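Extracellular solute-binding protein family 1 (PDB 4R2F) binds the disaccharide laminaribiose and probably serves as the extracellular solute-binding component of a bacterial sugar importer. Local coordinates at residues Tyr160-Phe165 / Ser288-Val293; Ala168-Pro173 / Gly183-Gly188. One frame throughout, in Å; residues are numbered along the deposited sequence.

Contact 1: residues Tyr160-Phe165 / Ser288-Val293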
ATOM      1  N   TYR A 160      15.187  -7.874  -5.560  1.00 27.40           N
ATOM      2  CA  TYR A 160      15.862  -8.569  -6.635  1.00 29.65           C
ATOM      3  C   TYR A 160      16.184  -9.986  -6.249  1.00 24.68           C
ATOM      4  O   TYR A 160      16.225 -10.338  -5.067  1.00 27.81           O
ATOM      5  CB  TYR A 160      17.140  -7.839  -7.075  1.00 30.66           C
ATOM      6  CG  TYR A 160      18.337  -7.916  -6.141  1.00 34.53           C
ATOM      7  CD1 TYR A 160      18.374  -7.191  -4.949  1.00 31.53           C
ATOM      8  CD2 TYR A 160      19.472  -8.636  -6.491  1.00 36.24           C
ATOM      9  CE1 TYR A 160      19.480  -7.235  -4.102  1.00 34.18           C
ATOM     10  CE2 TYR A 160      20.590  -8.681  -5.656  1.00 33.14           C
ATOM     11  CZ  TYR A 160      20.602  -7.973  -4.464  1.00 32.90           C
ATOM     12  OH  TYR A 160      21.707  -8.025  -3.639  1.00 36.95           O
ATOM     13  N   ARG A 161      16.409 -10.805  -7.259  1.00 32.33           N
ATOM     14  CA  ARG A 161      16.833 -12.165  -7.034  1.00 35.70           C
ATOM     15  C   ARG A 161      18.296 -12.260  -7.471  1.00 29.55           C
ATOM     16  O   ARG A 161      18.630 -12.094  -8.644  1.00 28.57           O
ATOM     17  CB  ARG A 161      15.926 -13.129  -7.786  1.00 33.55           C
ATOM     18  CG  ARG A 161      16.231 -14.590  -7.547  1.00 44.86           C
ATOM     19  CD  ARG A 161      15.261 -15.483  -8.315  1.00 53.92           C
ATOM     20  NE  ARG A 161      14.033 -15.862  -7.585  1.00 33.70           N
ATOM     21  CZ  ARG A 161      13.949 -16.808  -6.637  1.00 33.32           C
ATOM     22  NH1 ARG A 161      12.785 -17.107  -6.073  1.00 35.72           N
ATOM     23  NH2 ARG A 161      15.022 -17.455  -6.226  1.00 38.03           N
ATOM     24  N   LYS A 162      19.167 -12.510  -6.511  1.00 28.87           N
ATOM     25  CA  LYS A 162      20.625 -12.536  -6.777  1.00 32.53           C
ATOM     26  C   LYS A 162      21.034 -13.491  -7.898  1.00 35.70           C
ATOM     27  O   LYS A 162      21.840 -13.136  -8.753  1.00 40.84           O
ATOM     28  CB  LYS A 162      21.391 -12.929  -5.532  1.00 33.68           C
ATOM     29  CG  LYS A 162      21.137 -12.049  -4.325  1.00 49.79           C
ATOM     30  CD  LYS A 162      21.999 -12.467  -3.138  1.00 57.53           C
ATOM     31  CE  LYS A 162      21.791 -13.924  -2.770  1.00 74.63           C
ATOM     32  NZ  LYS A 162      21.973 -14.117  -1.318  1.00 55.60           N
ATOM     33  N   SER A 163      20.453 -14.689  -7.917  1.00 38.15           N
ATOM     34  CA  SER A 163      20.830 -15.691  -8.924  1.00 32.88           C
ATOM     35  C   SER A 163      20.567 -15.192 -10.335  1.00 42.24           C
ATOM     36  O   SER A 163      21.297 -15.512 -11.258  1.00 32.64           O
ATOM     37  CB  SER A 163      20.091 -17.013  -8.679  1.00 42.61           C
ATOM     38  OG  SER A 163      18.677 -16.820  -8.626  1.00 31.64           O
ATOM     39  N   LEU A 164      19.536 -14.381 -10.509  1.00 33.64           N
ATOM     40  CA  LEU A 164      19.168 -13.951 -11.848  1.00 28.65           C
ATOM     41  C   LEU A 164      20.006 -12.795 -12.328  1.00 34.36           C
ATOM     42  O   LEU A 164      20.212 -12.627 -13.535  1.00 35.26           O
ATOM     43  CB  LEU A 164      17.671 -13.585 -11.908  1.00 36.73           C
ATOM     44  CG  LEU A 164      16.766 -14.807 -11.762  1.00 35.09           C
ATOM     45  CD1 LEU A 164      15.296 -14.430 -11.796  1.00 34.34           C
ATOM     46  CD2 LEU A 164      17.071 -15.817 -12.861  1.00 38.40           C
ATOM     47  N   PHE A 165      20.475 -11.984 -11.390  1.00 32.55           N
ATOM     48  CA  PHE A 165      21.404 -10.916 -11.728  1.00 28.70           C
ATOM     49  C   PHE A 165      22.763 -11.525 -12.060  1.00 47.98           C
ATOM     50  O   PHE A 165      23.424 -11.089 -12.985  1.00 36.66           O
ATOM     51  CB  PHE A 165      21.492  -9.887 -10.600  1.00 39.90           C
ATOM     52  CG  PHE A 165      20.445  -8.826 -10.710  1.00 35.34           C
ATOM     53  CD1 PHE A 165      19.108  -9.114 -10.408  1.00 35.68           C
ATOM     54  CD2 PHE A 165      20.767  -7.571 -11.209  1.00 36.58           C
ATOM     55  CE1 PHE A 165      18.132  -8.146 -10.561  1.00 31.97           C
ATOM     56  CE2 PHE A 165      19.789  -6.607 -11.371  1.00 33.80           C
ATOM     57  CZ  PHE A 165      18.478  -6.886 -11.036  1.00 35.05           C
ATOM     58  N   SER A 288      14.754 -19.102   0.539  1.00 38.46           N
ATOM     59  CA  SER A 288      16.132 -19.501   0.258  1.00 38.12           C
ATOM     60  C   SER A 288      17.162 -18.400   0.590  1.00 50.35           C
ATOM     61  O   SER A 288      18.316 -18.712   0.780  1.00 46.97           O
ATOM     62  CB  SER A 288      16.285 -19.877  -1.212  1.00 40.72           C
ATOM     63  OG  SER A 288      16.045 -18.755  -2.063  1.00 37.45           O
ATOM     64  N   GLY A 289      16.757 -17.127   0.637  1.00 34.53           N
ATOM     65  CA  GLY A 289      17.717 -16.018   0.796  1.00 31.72           C
ATOM     66  C   GLY A 289      18.093 -15.404  -0.552  1.00 25.99           C
ATOM     67  O   GLY A 289      18.838 -14.425  -0.615  1.00 36.11           O
ATOM     68  N   ASP A 290      17.560 -15.961  -1.641  1.00 30.86           N
ATOM     69  CA  ASP A 290      17.900 -15.474  -2.980  1.00 32.91           C
ATOM     70  C   ASP A 290      17.166 -14.167  -3.290  1.00 33.52           C
ATOM     71  O   ASP A 290      17.682 -13.339  -4.035  1.00 33.26           O
ATOM     72  CB  ASP A 290      17.603 -16.534  -4.044  1.00 33.71           C
ATOM     73  CG  ASP A 290      18.305 -16.273  -5.352  1.00 34.62           C
ATOM     74  OD1 ASP A 290      19.383 -15.656  -5.381  1.00 38.65           O
ATOM     75  OD2 ASP A 290      17.781 -16.694  -6.393  1.00 44.76           O
ATOM     76  N   ILE A 291      15.993 -13.967  -2.687  1.00 31.55           N
ATOM     77  CA  ILE A 291      15.197 -12.747  -2.903  1.00 29.99           C
ATOM     78  C   ILE A 291      15.525 -11.744  -1.815  1.00 29.59           C
ATOM     79  O   ILE A 291      15.294 -12.014  -0.632  1.00 29.13           O
ATOM     80  CB  ILE A 291      13.686 -13.012  -2.856  1.00 29.21           C
ATOM     81  CG1 ILE A 291      13.274 -13.961  -3.989  1.00 32.26           C
ATOM     82  CG2 ILE A 291      12.936 -11.689  -2.959  1.00 33.77           C
ATOM     83  CD1 ILE A 291      11.869 -14.506  -3.827  1.00 35.89           C
ATOM     84  N   VAL A 292      16.021 -10.580  -2.236  1.00 27.37           N
ATOM     85  CA  VAL A 292      16.638  -9.593  -1.357  1.00 26.23           C
ATOM     86  C   VAL A 292      16.186  -8.163  -1.678  1.00 23.85           C
ATOM     87  O   VAL A 292      15.910  -7.818  -2.840  1.00 25.98           O
ATOM     88  CB  VAL A 292      18.185  -9.693  -1.502  1.00 39.23           C
ATOM     89  CG1 VAL A 292      18.902  -8.554  -0.799  1.00 59.72           C
ATOM     90  CG2 VAL A 292      18.660 -11.046  -0.982  1.00 57.72           C
ATOM     91  N   VAL A 293      16.123  -7.327  -0.651  1.00 26.75           N
ATOM     92  CA  VAL A 293      15.775  -5.889  -0.857  1.00 24.85           C
ATOM     93  C   VAL A 293      16.887  -5.177  -1.601  1.00 32.90           C
ATOM     94  O   VAL A 293      18.064  -5.341  -1.272  1.00 28.06           O
ATOM     95  CB  VAL A 293      15.468  -5.191   0.483  1.00 25.52           C
ATOM     96  CG1 VAL A 293      15.292  -3.684   0.308  1.00 29.67           C
ATOM     97  CG2 VAL A 293      14.207  -5.785   1.088  1.00 34.82           C
TER
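An antiparallel beta pairing joins the end of strand 145-161 to strand 291-294, just where Arg-161 takes the N-cap position before helix 162-168. Tyr-160 and Val-292 form the hydrogen-bonded pair. Tyr-160 N meets Val-292 O at 2.8 Å, and Val-292 N returns to Tyr-160 O at 2.8 Å. Their side chains lie side by side, Tyr-160 CE1 being 3.6 Å from Val-292 CG1. Arg-161 and Ile-291 form the next, non-hydrogen-bonded pair. Arg-161 CG is anti to its own N (chi1 -176°), and a bend at chi3 brings the guanidinium back across Ile-291, whose CG1 lies over one face, offset toward the rim. Arg-161 NH2 makes a salt bridge to Asp-290 OD2, though the place of that oxygen is doubtful. NH1 is bound by Asp-286 and the carbonyl of Trp-266. Replacing Arg-161 with a leucine would probably leave Asp-286 without its charged mate and the Trp-266 carbonyl without this donor. Asp-290 and Gly-289 hold the first helical turn. Asp-290 O accepts from Lys-162 N at 3.0 Å. Lys-162 NZ reaches Gly-289 O at 3.2 Å from above the carbonyl plane. Ser-163 N donates to the syn lone pair of Asp-290 OD1 at 2.9 Å.

Contact 2: residues Ala168-Pro173 / Gly183-Gly188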
ATOM      1  N   ALA A 168      22.536 -13.098 -15.557  1.00 43.01           N
ATOM      2  CA  ALA A 168      22.529 -12.101 -16.626  1.00 36.25           C
ATOM      3  C   ALA A 168      23.839 -11.326 -16.682  1.00 40.33           C
ATOM      4  O   ALA A 168      24.052 -10.550 -17.602  1.00 43.67           O
ATOM      5  CB  ALA A 168      21.367 -11.117 -16.432  1.00 39.50           C
ATOM      6  N   GLY A 169      24.678 -11.487 -15.664  1.00 40.25           N
ATOM      7  CA  GLY A 169      25.948 -10.803 -15.614  1.00 39.10           C
ATOM      8  C   GLY A 169      25.797  -9.312 -15.376  1.00 46.72           C
ATOM      9  O   GLY A 169      26.562  -8.538 -15.907  1.00 38.19           O
ATOM     10  N   VAL A 170      24.814  -8.899 -14.575  1.00 50.37           N
ATOM     11  CA  VAL A 170      24.608  -7.461 -14.338  1.00 40.43           C
ATOM     12  C   VAL A 170      24.499  -7.121 -12.858  1.00 43.34           C
ATOM     13  O   VAL A 170      24.285  -7.995 -12.009  1.00 36.49           O
ATOM     14  CB  VAL A 170      23.361  -6.916 -15.073  1.00 45.95           C
ATOM     15  CG1 VAL A 170      23.529  -7.022 -16.578  1.00 51.71           C
ATOM     16  CG2 VAL A 170      22.105  -7.646 -14.631  1.00 45.33           C
ATOM     17  N   GLY A 171      24.681  -5.836 -12.569  1.00 40.04           N
ATOM     18  CA  GLY A 171      24.632  -5.307 -11.220  1.00 36.43           C
ATOM     19  C   GLY A 171      23.258  -4.731 -10.904  1.00 37.18           C
ATOM     20  O   GLY A 171      22.414  -4.517 -11.791  1.00 39.27           O
ATOM     21  N   VAL A 172      23.045  -4.485  -9.621  1.00 37.54           N
ATOM     22  CA  VAL A 172      21.801  -3.931  -9.142  1.00 44.41           C
ATOM     23  C   VAL A 172      21.731  -2.452  -9.547  1.00 32.63           C
ATOM     24  O   VAL A 172      22.640  -1.683  -9.240  1.00 37.35           O
ATOM     25  CB  VAL A 172      21.706  -4.078  -7.622  1.00 38.30           C
ATOM     26  CG1 VAL A 172      20.492  -3.335  -7.069  1.00 48.62           C
ATOM     27  CG2 VAL A 172      21.662  -5.555  -7.252  1.00 45.68           C
ATOM     28  N   PRO A 173      20.655  -2.061 -10.228  1.00 37.73           N
ATOM     29  CA  PRO A 173      20.492  -0.692 -10.699  1.00 33.47           C
ATOM     30  C   PRO A 173      20.581   0.352  -9.599  1.00 37.60           C
ATOM     31  O   PRO A 173      20.169   0.087  -8.462  1.00 35.43           O
ATOM     32  CB  PRO A 173      19.083  -0.691 -11.274  1.00 32.84           C
ATOM     33  CG  PRO A 173      18.778  -2.096 -11.539  1.00 36.30           C
ATOM     34  CD  PRO A 173      19.451  -2.864 -10.480  1.00 37.93           C
ATOM     35  N   GLY A 183      17.740  -4.436 -17.150  1.00 38.01           N
ATOM     36  CA  GLY A 183      16.494  -5.026 -17.615  1.00 31.33           C
ATOM     37  C   GLY A 183      16.596  -5.700 -18.972  1.00 37.97           C
ATOM     38  O   GLY A 183      16.126  -6.828 -19.142  1.00 36.51           O
ATOM     39  N   LYS A 184      17.187  -5.010 -19.947  1.00 35.06           N
ATOM     40  CA  LYS A 184      17.463  -5.629 -21.258  1.00 43.43           C
ATOM     41  C   LYS A 184      18.290  -6.934 -21.151  1.00 40.18           C
ATOM     42  O   LYS A 184      18.045  -7.886 -21.882  1.00 40.95           O
ATOM     43  CB  LYS A 184      18.213  -4.663 -22.178  1.00 48.13           C
ATOM     44  CG  LYS A 184      17.415  -3.473 -22.674  1.00 53.18           C
ATOM     45  CD  LYS A 184      18.305  -2.647 -23.592  1.00 67.68           C
ATOM     46  CE  LYS A 184      17.696  -1.303 -23.926  1.00 73.04           C
ATOM     47  NZ  LYS A 184      18.453  -0.647 -25.019  1.00108.34           N
ATOM     48  N   LYS A 185      19.285  -6.963 -20.267  1.00 41.22           N
ATOM     49  CA  LYS A 185      20.138  -8.148 -20.133  1.00 35.63           C
ATOM     50  C   LYS A 185      19.379  -9.250 -19.439  1.00 44.85           C
ATOM     51  O   LYS A 185      19.567 -10.408 -19.744  1.00 38.80           O
ATOM     52  CB  LYS A 185      21.405  -7.852 -19.338  1.00 38.17           C
ATOM     53  CG  LYS A 185      22.322  -6.822 -19.971  1.00 59.76           C
ATOM     54  CD  LYS A 185      23.122  -7.408 -21.112  1.00 76.11           C
ATOM     55  CE  LYS A 185      24.151  -6.404 -21.583  1.00 84.15           C
ATOM     56  NZ  LYS A 185      24.939  -6.963 -22.707  1.00100.28           N
ATOM     57  N   LEU A 186      18.531  -8.883 -18.487  1.00 35.54           N
ATOM     58  CA  LEU A 186      17.732  -9.859 -17.775  1.00 37.57           C
ATOM     59  C   LEU A 186      16.724 -10.477 -18.726  1.00 44.28           C
ATOM     60  O   LEU A 186      16.491 -11.682 -18.699  1.00 32.39           O
ATOM     61  CB  LEU A 186      17.028  -9.209 -16.596  1.00 41.21           C
ATOM     62  CG  LEU A 186      17.986  -8.883 -15.452  1.00 34.05           C
ATOM     63  CD1 LEU A 186      17.405  -7.812 -14.550  1.00 33.60           C
ATOM     64  CD2 LEU A 186      18.304 -10.141 -14.653  1.00 36.85           C
ATOM     65  N   LYS A 187      16.132  -9.655 -19.577  1.00 37.72           N
ATOM     66  CA  LYS A 187      15.240 -10.171 -20.606  1.00 38.47           C
ATOM     67  C   LYS A 187      15.967 -11.179 -21.496  1.00 47.58           C
ATOM     68  O   LYS A 187      15.429 -12.217 -21.846  1.00 38.53           O
ATOM     69  CB  LYS A 187      14.690  -9.027 -21.437  1.00 36.35           C
ATOM     70  CG  LYS A 187      13.759  -9.442 -22.579  1.00 41.90           C
ATOM     71  CD  LYS A 187      13.345  -8.183 -23.332  1.00 43.44           C
ATOM     72  CE  LYS A 187      13.498  -8.298 -24.834  1.00 70.60           C
ATOM     73  NZ  LYS A 187      12.491  -9.255 -25.348  1.00 68.92           N
ATOM     74  N   GLY A 188      17.208 -10.868 -21.827  1.00 34.63           N
ATOM     75  CA  GLY A 188      18.043 -11.721 -22.647  1.00 38.74           C
ATOM     76  C   GLY A 188      18.341 -13.065 -22.024  1.00 43.54           C
ATOM     77  O   GLY A 188      18.641 -13.978 -22.744  1.00 43.65           O
TER
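The backbone bond from Lys-187 N to Gly-183 O, 2.9 Å long, belongs to the helical turn that sets Lys-185 and Leu-186 against Ala-168 and Val-170. The motif is a helix-loop-helix. Helix 162-168 ends in a Schellman motif at Gly-169, and the chain then turns back through a loop into helix 176-188. The loop packs against the later turns of that helix. Gly-169 has positive phi (70°), and this lets the chain leave the helix and bring Val-170 round to the same helix that Ala-168 touches. The touching is mostly between carbon atoms, with backbone carbonyl oxygens beside them. Ala-168 CB points toward the helix and meets Leu-186 CD2 at 3.7 Å. Ala-168 CB also lies 3.8 Å from Lys-185 O. Val-170 uses its two methyls differently. Val-170 CG1, set beside the backbone N (chi1 -64°), crosses the base of the lysine chain and touches Lys-185 CB at 3.6 Å. It comes equally near to Lys-185 CG. The other methyl packs more loosely, and Val-170 CG2 is 4.4 Å from Leu-186 CG. The lysine starts toward the loop, then bends at chi2 (-77°), which carries its outer chain away from the segment. The aliphatic base of Lys-185 therefore packs on the valine while the residue as a whole remains exposed. Leu-186 is buried. It also packs on Phe-165 of the preceding helix and on Ala-272. Val-170 touches Phe-165 and Ala-182, and the loop is thereby fixed to both helices. Further on, Pro-173 rests on Ser-178 and Leu-179, near the start of the second helix. A second backbone bond spans Lys-185 and Leu-186, from Gly-188 N to Lys-184 O at 3.1 Å.

How the contacts relate
Helix 162-168 connects the two contacts. Contact 1 ties its start to Gly-289 and Asp-290, just before strand 291-294, and contact 2 packs the chain that follows its end. The centres lie 13 Å apart, on the same side of the chain's centre. Phe-165 O probably accepts a hydrogen bond from Val-170 N at 3.0 Å, which ties the helix to the loop. Leu-164 O is 3.3 Å from Leu-186 CD2, and Tyr-160 CE2 packs 3.7 Å from Val-172 CG2. Residues 168-173 and 183-188 both fall between the paired strands of contact 1 along the chain. The contact centres are about 22 and 27 Å from the chain's centre. None of the interactions described involves the bound laminaribiose.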